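Probable starch synthase 4, chloroplastic/amyloplastic (Arabidopsis thaliana, PDB 6GNE) is probably a plastid enzyme of the starch synthase family, a glycosyltransferase whose two Rossmann-like domains form a GT-B fold. Local coordinates at residues Glu18-Ala23 / Val31-Gly36; Ile225-Ser230 / Ile258-Gly263; Asn262-Asp267 / Gln403-Arg408. All blocks are in the same frame, centred on the assembly; numbering follows the deposited sequence.

Contact 1 of 3, residues Glu18-Ala23 / Val31-Gly36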
loop_
_atom_site.group_PDB
_atom_site.type_symbol
_atom_site.label_atom_id
_atom_site.label_comp_id
_atom_site.label_asym_id
_atom_site.label_seq_id
_atom_site.Cartn_x
_atom_site.Cartn_y
_atom_site.Cartn_z
ATOM N N GLU A 18 -0.846 -7.752 -6.012
ATOM C CA GLU A 18 -0.382 -6.512 -6.651
ATOM C C GLU A 18 1.129 -6.369 -6.680
ATOM O O GLU A 18 1.848 -6.882 -5.815
ATOM C CB GLU A 18 -0.884 -5.278 -5.884
ATOM C CG GLU A 18 -2.377 -5.060 -5.848
ATOM C CD GLU A 18 -2.723 -3.865 -4.947
ATOM O OE1 GLU A 18 -2.231 -2.729 -5.192
ATOM O OE2 GLU A 18 -3.489 -4.063 -3.984
ATOM N N MET A 19 1.580 -5.621 -7.678
ATOM C CA MET A 19 2.931 -5.105 -7.740
ATOM C C MET A 19 2.938 -3.852 -8.617
ATOM O O MET A 19 2.499 -3.869 -9.773
ATOM C CB MET A 19 3.877 -6.134 -8.332
ATOM C CG MET A 19 5.356 -5.739 -8.215
ATOM S SD MET A 19 6.413 -6.720 -9.274
ATOM C CE MET A 19 7.885 -5.729 -9.226
ATOM N N ALA A 20 3.453 -2.775 -8.057
ATOM C CA ALA A 20 3.570 -1.524 -8.781
ATOM C C ALA A 20 4.710 -1.642 -9.791
ATOM O O ALA A 20 5.770 -2.173 -9.433
ATOM C CB ALA A 20 3.825 -0.383 -7.805
ATOM N N PRO A 21 4.542 -1.163 -11.030
ATOM C CA PRO A 21 3.359 -0.434 -11.568
ATOM C C PRO A 21 2.366 -1.291 -12.346
ATOM O O PRO A 21 1.314 -0.816 -12.648
ATOM C CB PRO A 21 3.995 0.529 -12.569
ATOM C CG PRO A 21 5.181 -0.236 -13.078
ATOM C CD PRO A 21 5.668 -1.134 -11.974
ATOM N N VAL A 22 2.742 -2.542 -12.632
ATOM C CA VAL A 22 2.013 -3.439 -13.492
ATOM C C VAL A 22 0.619 -3.808 -12.996
ATOM O O VAL A 22 -0.310 -3.956 -13.796
ATOM C CB VAL A 22 2.853 -4.718 -13.800
ATOM C CG1 VAL A 22 3.123 -5.586 -12.562
ATOM C CG2 VAL A 22 2.194 -5.558 -14.877
ATOM N N ALA A 23 0.460 -3.969 -11.687
ATOM C CA ALA A 23 -0.828 -4.263 -11.102
ATOM C C ALA A 23 -0.938 -3.577 -9.767
ATOM O O ALA A 23 -0.477 -4.113 -8.765
ATOM C CB ALA A 23 -0.982 -5.761 -10.950
ATOM N N VAL A 31 4.541 -1.437 -2.058
ATOM C CA VAL A 31 5.383 -2.117 -1.098
ATOM C C VAL A 31 6.031 -3.374 -1.670
ATOM O O VAL A 31 7.227 -3.610 -1.457
ATOM C CB VAL A 31 4.592 -2.424 0.197
ATOM C CG1 VAL A 31 5.380 -3.362 1.133
ATOM C CG2 VAL A 31 4.248 -1.092 0.902
ATOM N N VAL A 32 5.258 -4.161 -2.407
ATOM C CA VAL A 32 5.785 -5.409 -2.953
ATOM C C VAL A 32 6.979 -5.089 -3.838
ATOM O O VAL A 32 8.014 -5.709 -3.680
ATOM C CB VAL A 32 4.714 -6.235 -3.698
ATOM C CG1 VAL A 32 5.330 -7.389 -4.472
ATOM C CG2 VAL A 32 3.719 -6.765 -2.680
ATOM N N ALA A 33 6.845 -4.105 -4.726
ATOM C CA ALA A 33 7.950 -3.675 -5.603
ATOM C C ALA A 33 9.123 -3.054 -4.816
ATOM O O ALA A 33 10.292 -3.388 -5.030
ATOM C CB ALA A 33 7.442 -2.700 -6.655
ATOM N N GLY A 34 8.792 -2.176 -3.886
ATOM C CA GLY A 34 9.803 -1.436 -3.164
ATOM C C GLY A 34 10.667 -2.295 -2.251
ATOM O O GLY A 34 11.897 -2.185 -2.283
ATOM N N LEU A 35 10.017 -3.139 -1.452
ATOM C CA LEU A 35 10.723 -4.114 -0.628
ATOM C C LEU A 35 11.443 -5.146 -1.485
ATOM O O LEU A 35 12.571 -5.513 -1.170
ATOM C CB LEU A 35 9.766 -4.836 0.327
ATOM C CG LEU A 35 10.368 -5.918 1.227
ATOM C CD1 LEU A 35 11.517 -5.371 2.073
ATOM C CD2 LEU A 35 9.264 -6.450 2.118
ATOM N N GLY A 36 10.794 -5.596 -2.564
ATOM C CA GLY A 36 11.416 -6.481 -3.535
ATOM C C GLY A 36 12.764 -5.972 -4.031
ATOM O O GLY A 36 13.764 -6.693 -3.987
#
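M19 lies over the methyl of A33 and the near branch of V32, crossing the valine side chain at about a right angle. Its CG is anti to the backbone N (chi1 -171°) and the chain beyond runs fully extended, which carries the thioether along the flank of the helix. Two points of the methionine therefore bear on one alanine: CG lies 4.0 Å from A33 CB, and the terminal CE is also 4.0 Å from A33 CB. The branch of V32 that meets the methionine is CG1, 4.1 Å from M19 CG; both branches flank E18 O. Beyond this contact M19 is enclosed by I48, L50, L92 and V94 of two neighbouring strands, which places it in the hydrophobic layer between sheet and helix.

Two further touches are of backbone carbonyls on aliphatic carbon. E18 O faces the fork of V32, 3.6 Å from V32 CB, while A20 O points at A33 CB. These are packing contacts, and the two segments share no polar bond. Within 18-23 the chain turns back on itself: M19 N donates to A23 O at 2.8 Å and A23 N to M19 O, a classic beta bulge that sets V22 and A23 opposite the single residue M19, with a cis peptide before P21.

The E18 carboxylate runs to the start of helix 27-41, where OE1 accepts from V25 N and G26 N and, weakly, G29 N. Its OE2 pairs with Y112 OH, and the side chain touches the bound AC1, as V31 does. Strand 11-15, this loop and helix 27-41 make up the first beta-alpha unit of the N-terminal Rossmann-like domain; the glycine-rich sequence between the segments, running into the helix start, matches the KXGGL signature of starch and glycogen synthases, at the ligand-binding cleft.

Contact 2 of 3, residues Ile225-Ser230 / Ile258-Gly263. With AC1 (4,6-dideoxy-4-{[(1S,4R,5S,6S)-4,5,6-trihydroxy-3-(hydroxymethyl)cyclohex-2-en-1-yl]amino}-alpha-D-glucopyranose), chain C.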
loop_
_atom_site.group_PDB
_atom_site.type_symbol
_atom_site.label_atom_id
_atom_site.label_comp_id
_atom_site.label_asym_id
_atom_site.label_seq_id
_atom_site.Cartn_x
_atom_site.Cartn_y
_atom_site.Cartn_z
ATOM N N ILE A 225 6.870 -15.915 10.402
ATOM C CA ILE A 225 7.090 -14.492 10.612
ATOM C C ILE A 225 5.805 -13.783 10.227
ATOM O O ILE A 225 5.275 -14.023 9.140
ATOM C CB ILE A 225 8.252 -13.930 9.716
ATOM C CG1 ILE A 225 9.564 -14.705 9.917
ATOM C CG2 ILE A 225 8.519 -12.459 10.006
ATOM C CD1 ILE A 225 10.549 -14.532 8.769
ATOM N N VAL A 226 5.311 -12.897 11.101
ATOM C CA VAL A 226 4.121 -12.090 10.789
ATOM C C VAL A 226 4.438 -10.641 10.997
ATOM O O VAL A 226 4.831 -10.256 12.096
ATOM C CB VAL A 226 2.916 -12.453 11.692
ATOM C CG1 VAL A 226 1.673 -11.692 11.218
ATOM C CG2 VAL A 226 2.695 -13.992 11.748
ATOM N N THR A 227 4.262 -9.811 9.965
ATOM C CA THR A 227 4.452 -8.349 10.128
ATOM C C THR A 227 3.241 -7.546 9.719
ATOM O O THR A 227 2.352 -8.028 9.023
ATOM C CB THR A 227 5.691 -7.785 9.371
ATOM O OG1 THR A 227 5.378 -7.544 7.989
ATOM C CG2 THR A 227 6.879 -8.735 9.483
ATOM N N THR A 228 3.223 -6.307 10.204
ATOM C CA THR A 228 2.395 -5.264 9.638
ATOM C C THR A 228 3.250 -4.027 9.415
ATOM O O THR A 228 4.447 -4.012 9.707
ATOM C CB THR A 228 1.125 -4.987 10.451
ATOM O OG1 THR A 228 0.278 -4.129 9.696
ATOM C CG2 THR A 228 1.433 -4.356 11.790
ATOM N N VAL A 229 2.619 -2.992 8.908
ATOM C CA VAL A 229 3.328 -1.977 8.165
ATOM C C VAL A 229 3.698 -0.684 8.954
ATOM O O VAL A 229 4.234 0.279 8.343
ATOM C CB VAL A 229 2.581 -1.694 6.846
ATOM C CG1 VAL A 229 2.676 -2.943 5.962
ATOM C CG2 VAL A 229 1.115 -1.322 7.099
ATOM N N SER A 230 3.479 -0.680 10.284
ATOM C CA SER A 230 4.104 0.344 11.146
ATOM C C SER A 230 4.105 -0.074 12.602
ATOM O O SER A 230 3.200 -0.758 13.027
ATOM C CB SER A 230 3.391 1.703 11.012
ATOM O OG SER A 230 2.095 1.660 11.592
ATOM N N ILE A 258 5.584 -8.410 14.414
ATOM C CA ILE A 258 6.271 -7.136 14.560
ATOM C C ILE A 258 5.815 -6.139 13.493
ATOM O O ILE A 258 5.523 -6.526 12.394
ATOM C CB ILE A 258 7.801 -7.337 14.576
ATOM C CG1 ILE A 258 8.512 -6.036 14.964
ATOM C CG2 ILE A 258 8.290 -7.890 13.246
ATOM C CD1 ILE A 258 9.870 -6.277 15.589
ATOM N N GLY A 259 5.749 -4.869 13.867
ATOM C CA GLY A 259 5.370 -3.799 12.969
ATOM C C GLY A 259 6.601 -3.101 12.438
ATOM O O GLY A 259 7.444 -2.688 13.212
ATOM N N ILE A 260 6.690 -2.967 11.114
ATOM C CA ILE A 260 7.849 -2.367 10.455
ATOM C C ILE A 260 7.336 -1.318 9.475
ATOM O O ILE A 260 6.588 -1.647 8.533
ATOM C CB ILE A 260 8.658 -3.408 9.653
ATOM C CG1 ILE A 260 9.290 -4.452 10.572
ATOM C CG2 ILE A 260 9.753 -2.729 8.831
ATOM C CD1 ILE A 260 9.824 -5.672 9.814
ATOM N N LEU A 261 7.783 -0.081 9.682
ATOM C CA LEU A 261 7.358 1.057 8.864
ATOM C C LEU A 261 7.786 0.856 7.425
ATOM O O LEU A 261 8.973 0.659 7.162
ATOM C CB LEU A 261 7.947 2.371 9.398
ATOM C CG LEU A 261 7.355 3.674 8.846
ATOM C CD1 LEU A 261 5.856 3.852 9.148
ATOM C CD2 LEU A 261 8.178 4.838 9.390
ATOM N N ASN A 262 6.819 0.882 6.505
ATOM C CA ASN A 262 7.136 0.827 5.073
ATOM C C ASN A 262 8.130 1.965 4.703
ATOM O O ASN A 262 8.076 3.071 5.272
ATOM C CB ASN A 262 5.889 1.020 4.210
ATOM C CG ASN A 262 4.896 -0.115 4.296
ATOM O OD1 ASN A 262 3.705 0.102 4.038
ATOM N ND2 ASN A 262 5.365 -1.332 4.571
ATOM N N GLY A 263 9.057 1.674 3.800
ATOM C CA GLY A 263 9.677 2.713 2.994
ATOM C C GLY A 263 8.894 2.972 1.710
ATOM O O GLY A 263 7.807 2.433 1.494
HETATM C C1 AC1 C . -6.078 -3.654 -0.537
HETATM O O2 AC1 C . -5.576 -5.307 1.166
HETATM C C2 AC1 C . -5.118 -4.077 0.580
HETATM C C4A AC1 C . -0.732 0.861 3.842
HETATM C C3 AC1 C . -4.935 -2.959 1.619
HETATM O O3 AC1 C . -3.981 -3.426 2.577
HETATM C C4 AC1 C . -4.482 -1.671 0.925
HETATM N N4A AC1 C . -4.198 -0.546 1.834
HETATM C C5 AC1 C . -5.575 -1.335 -0.093
HETATM O O5 AC1 C . -5.670 -2.387 -1.056
HETATM C C6 AC1 C . -5.291 -0.075 -0.894
HETATM C C1B AC1 C . -3.152 -0.556 2.867
HETATM C C2B AC1 C . -3.253 0.610 3.883
HETATM O O2B AC1 C . -4.482 1.355 3.781
HETATM C C3B AC1 C . -2.074 1.577 3.856
HETATM O O3B AC1 C . -2.110 2.297 5.085
HETATM O O4 AC1 C . 0.311 1.830 3.720
HETATM C C5B AC1 C . -0.665 -0.166 2.752
HETATM C C7B AC1 C . -1.769 -0.754 2.278
HETATM C C6B AC1 C . 0.679 -0.598 2.215
HETATM O O6B AC1 C . 1.458 -1.223 3.242
#
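V229 CG1 and N262 CG each stand anti to their own carbonyl carbon (chi1 -67° and -68°), and this brings the valine methyl alongside the asparagine amide, CG1 to ND2 at 3.4 Å. The amide is turned so that its other end, OD1, accepts from O6B of AC1 at 2.7 Å. V229 CG1 packs against the same hydroxyl, so valine and asparagine border it together.

Behind this pair runs a parallel ladder. I258 N donates to V226 O at 3.1 Å, T228 N to I258 O at 3.2 Å, and I260 N to T228 O at 2.8 Å; the last is the straightest, 172° at the hydrogen. Past the strand ends N262 N still donates to V229 O, at 3.2 Å, which ties the backbone of N262 to the residue its side chain touches.

T227 CG2 meets I258 CG2 on one face of the sheet, and T227 OG1 is hydrogen-bonded to T173 OG1 and Y490 OH. S230 lays CB against L261 CD1 at 3.8 Å, while its OG caps helix 231-238 through Y233 N and also bonds P398 O. The arrangement is the parallel edge of the N-terminal Rossmann-like sheet, whose C-terminal strand ends open, as is usual in this fold, onto the ligand cleft of a GT-B enzyme.

Contact 3 of 3, residues Asn262-Asp267 / Gln403-Arg408. With AC1 (4,6-dideoxy-4-{[(1S,4R,5S,6S)-4,5,6-trihydroxy-3-(hydroxymethyl)cyclohex-2-en-1-yl]amino}-alpha-D-glucopyranose), chain C.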
loop_
_atom_site.group_PDB
_atom_site.type_symbol
_atom_site.label_atom_id
_atom_site.label_comp_id
_atom_site.label_asym_id
_atom_site.label_seq_id
_atom_site.Cartn_x
_atom_site.Cartn_y
_atom_site.Cartn_z
ATOM N N ASN A 262 6.819 0.882 6.505
ATOM C CA ASN A 262 7.136 0.827 5.073
ATOM C C ASN A 262 8.130 1.965 4.703
ATOM O O ASN A 262 8.076 3.071 5.272
ATOM C CB ASN A 262 5.889 1.020 4.210
ATOM C CG ASN A 262 4.896 -0.115 4.296
ATOM O OD1 ASN A 262 3.705 0.102 4.038
ATOM N ND2 ASN A 262 5.365 -1.332 4.571
ATOM N N GLY A 263 9.057 1.674 3.800
ATOM C CA GLY A 263 9.677 2.713 2.994
ATOM C C GLY A 263 8.894 2.972 1.710
ATOM O O GLY A 263 7.807 2.433 1.494
ATOM N N ILE A 264 9.457 3.840 0.876
ATOM C CA ILE A 264 9.016 4.049 -0.509
ATOM C C ILE A 264 10.224 3.871 -1.416
ATOM O O ILE A 264 11.394 4.040 -0.994
ATOM C CB ILE A 264 8.379 5.446 -0.751
ATOM C CG1 ILE A 264 9.358 6.585 -0.473
ATOM C CG2 ILE A 264 7.143 5.632 0.123
ATOM C CD1 ILE A 264 8.840 7.940 -0.894
ATOM N N ASP A 265 9.924 3.547 -2.665
ATOM C CA ASP A 265 10.937 3.378 -3.678
ATOM C C ASP A 265 11.465 4.749 -4.063
ATOM O O ASP A 265 10.904 5.399 -4.915
ATOM C CB ASP A 265 10.351 2.648 -4.880
ATOM C CG ASP A 265 11.393 2.294 -5.905
ATOM O OD1 ASP A 265 12.411 3.003 -6.026
ATOM O OD2 ASP A 265 11.179 1.303 -6.632
ATOM N N THR A 266 12.552 5.174 -3.432
ATOM C CA THR A 266 13.121 6.484 -3.703
ATOM C C THR A 266 13.887 6.627 -5.047
ATOM O O THR A 266 14.414 7.691 -5.320
ATOM C CB THR A 266 14.009 6.979 -2.549
ATOM O OG1 THR A 266 14.978 5.987 -2.241
ATOM C CG2 THR A 266 13.183 7.260 -1.331
ATOM N N ASP A 267 13.938 5.578 -5.869
ATOM C CA ASP A 267 14.399 5.687 -7.263
ATOM C C ASP A 267 13.243 6.061 -8.188
ATOM O O ASP A 267 13.379 6.982 -8.972
ATOM C CB ASP A 267 15.091 4.399 -7.729
ATOM C CG ASP A 267 16.413 4.160 -7.023
ATOM O OD1 ASP A 267 17.134 5.136 -6.750
ATOM O OD2 ASP A 267 16.751 2.988 -6.735
ATOM N N GLN A 403 2.134 10.442 2.425
ATOM C CA GLN A 403 2.847 11.430 3.236
ATOM C C GLN A 403 4.371 11.351 3.042
ATOM O O GLN A 403 5.061 12.362 3.104
ATOM C CB GLN A 403 2.489 11.308 4.732
ATOM C CG GLN A 403 3.228 10.249 5.579
ATOM C CD GLN A 403 2.623 8.866 5.474
ATOM O OE1 GLN A 403 1.817 8.572 4.568
ATOM N NE2 GLN A 403 2.990 8.001 6.415
ATOM N N MET A 404 4.887 10.146 2.813
ATOM C CA MET A 404 6.301 9.961 2.549
ATOM C C MET A 404 6.655 10.498 1.154
ATOM O O MET A 404 7.656 11.225 1.003
ATOM C CB MET A 404 6.691 8.498 2.669
ATOM C CG MET A 404 6.405 7.895 4.040
ATOM S SD MET A 404 6.996 6.215 4.237
ATOM C CE MET A 404 6.161 5.700 5.715
ATOM N N ILE A 405 5.810 10.200 0.167
ATOM C CA ILE A 405 6.034 10.692 -1.187
ATOM C C ILE A 405 5.935 12.206 -1.174
ATOM O O ILE A 405 6.804 12.877 -1.748
ATOM C CB ILE A 405 5.021 10.114 -2.219
ATOM C CG1 ILE A 405 5.076 8.567 -2.278
ATOM C CG2 ILE A 405 5.259 10.680 -3.618
ATOM C CD1 ILE A 405 3.914 7.940 -3.004
ATOM N N ALA A 406 4.899 12.765 -0.532
ATOM C CA ALA A 406 4.776 14.214 -0.458
ATOM C C ALA A 406 6.058 14.868 0.085
ATOM O O ALA A 406 6.601 15.781 -0.534
ATOM C CB ALA A 406 3.583 14.611 0.383
ATOM N N MET A 407 6.557 14.390 1.220
ATOM C CA MET A 407 7.771 14.966 1.797
ATOM C C MET A 407 9.010 14.795 0.894
ATOM O O MET A 407 9.870 15.671 0.809
ATOM C CB MET A 407 8.038 14.354 3.163
ATOM C CG MET A 407 7.079 14.864 4.215
ATOM S SD MET A 407 7.498 14.381 5.879
ATOM C CE MET A 407 6.970 12.673 5.882
ATOM N N ARG A 408 9.071 13.673 0.195
ATOM C CA ARG A 408 10.123 13.432 -0.773
ATOM C C ARG A 408 10.101 14.493 -1.875
ATOM O O ARG A 408 11.154 14.884 -2.347
ATOM C CB ARG A 408 9.970 12.013 -1.345
ATOM C CG ARG A 408 10.892 11.598 -2.478
ATOM C CD ARG A 408 12.325 11.511 -2.015
ATOM N NE ARG A 408 13.129 10.774 -2.988
ATOM C CZ ARG A 408 14.439 10.926 -3.204
ATOM N NH1 ARG A 408 15.143 11.800 -2.516
ATOM N NH2 ARG A 408 15.052 10.161 -4.110
HETATM C C1 AC1 C . -6.078 -3.654 -0.537
HETATM O O2 AC1 C . -5.576 -5.307 1.166
HETATM C C2 AC1 C . -5.118 -4.077 0.580
HETATM C C4A AC1 C . -0.732 0.861 3.842
HETATM C C3 AC1 C . -4.935 -2.959 1.619
HETATM O O3 AC1 C . -3.981 -3.426 2.577
HETATM C C4 AC1 C . -4.482 -1.671 0.925
HETATM N N4A AC1 C . -4.198 -0.546 1.834
HETATM C C5 AC1 C . -5.575 -1.335 -0.093
HETATM O O5 AC1 C . -5.670 -2.387 -1.056
HETATM C C6 AC1 C . -5.291 -0.075 -0.894
HETATM C C1B AC1 C . -3.152 -0.556 2.867
HETATM C C2B AC1 C . -3.253 0.610 3.883
HETATM O O2B AC1 C . -4.482 1.355 3.781
HETATM C C3B AC1 C . -2.074 1.577 3.856
HETATM O O3B AC1 C . -2.110 2.297 5.085
HETATM O O4 AC1 C . 0.311 1.830 3.720
HETATM C C5B AC1 C . -0.665 -0.166 2.752
HETATM C C7B AC1 C . -1.769 -0.754 2.278
HETATM C C6B AC1 C . 0.679 -0.598 2.215
HETATM O O6B AC1 C . 1.458 -1.223 3.242
#
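R408 reaches out of its helix to hold a main-chain carbonyl: NH2 donates to T266 O at 2.8 Å, with 148° at the hydrogen. The bond lies in the carbonyl plane on a lone pair, and T266 O sits at the edge of the guanidinium, about 15° out of its plane. The side chain starts toward the loop and bends at chi2 (67°), crossing T266 at about a right angle, with T266 CB and CG2 beside NE. NE bonds W269 O, so two backbone carbonyls fix its rotation.

The loop is shaped by an Asx turn, D267 N to D265 OD1 at 3.0 Å, and D265 OD2 forms a salt bridge with K37. Helix 402-408 falls in the chain between two adjacent parallel strands, 389-392 and 412-416, of the C-terminal Rossmann-like sheet; the loop arrives from the last strand of the other domain, so the contact joins both halves of the GT-B fold.

I264 is the apolar part, crossing M404 at a slant. Its CG2 lies 3.9 Å from M404 CB; its CD1 rests on the helix backbone at M404 C and I405 N and meets I405 CG1 at 4.1 Å. The extended M404 sets CE against N262 O, and I405 also touches the bound ADP.

The three contacts lie around the ligand cleft. The centres of contacts 1 and 2 are about 16 Å apart, those of contacts 1 and 3 about 14 Å, and those of contacts 2 and 3 about 16 Å. N262 is their meeting point: it belongs to contacts 2 and 3, and V31 CG2 of contact 1 packs 3.4 Å from N262 OD1. Contacts 2 and 3 also touch where L261 CD1 lies 3.9 Å from M404 CE. AC1 is touched by E18 and V31 of contact 1 and by V229 and N262, whereas ADP meets I405 of contact 3. K37, one residue beyond 31-36 on the same helix, forms a salt bridge with D265, so that helix is tied to the loop of contact 3.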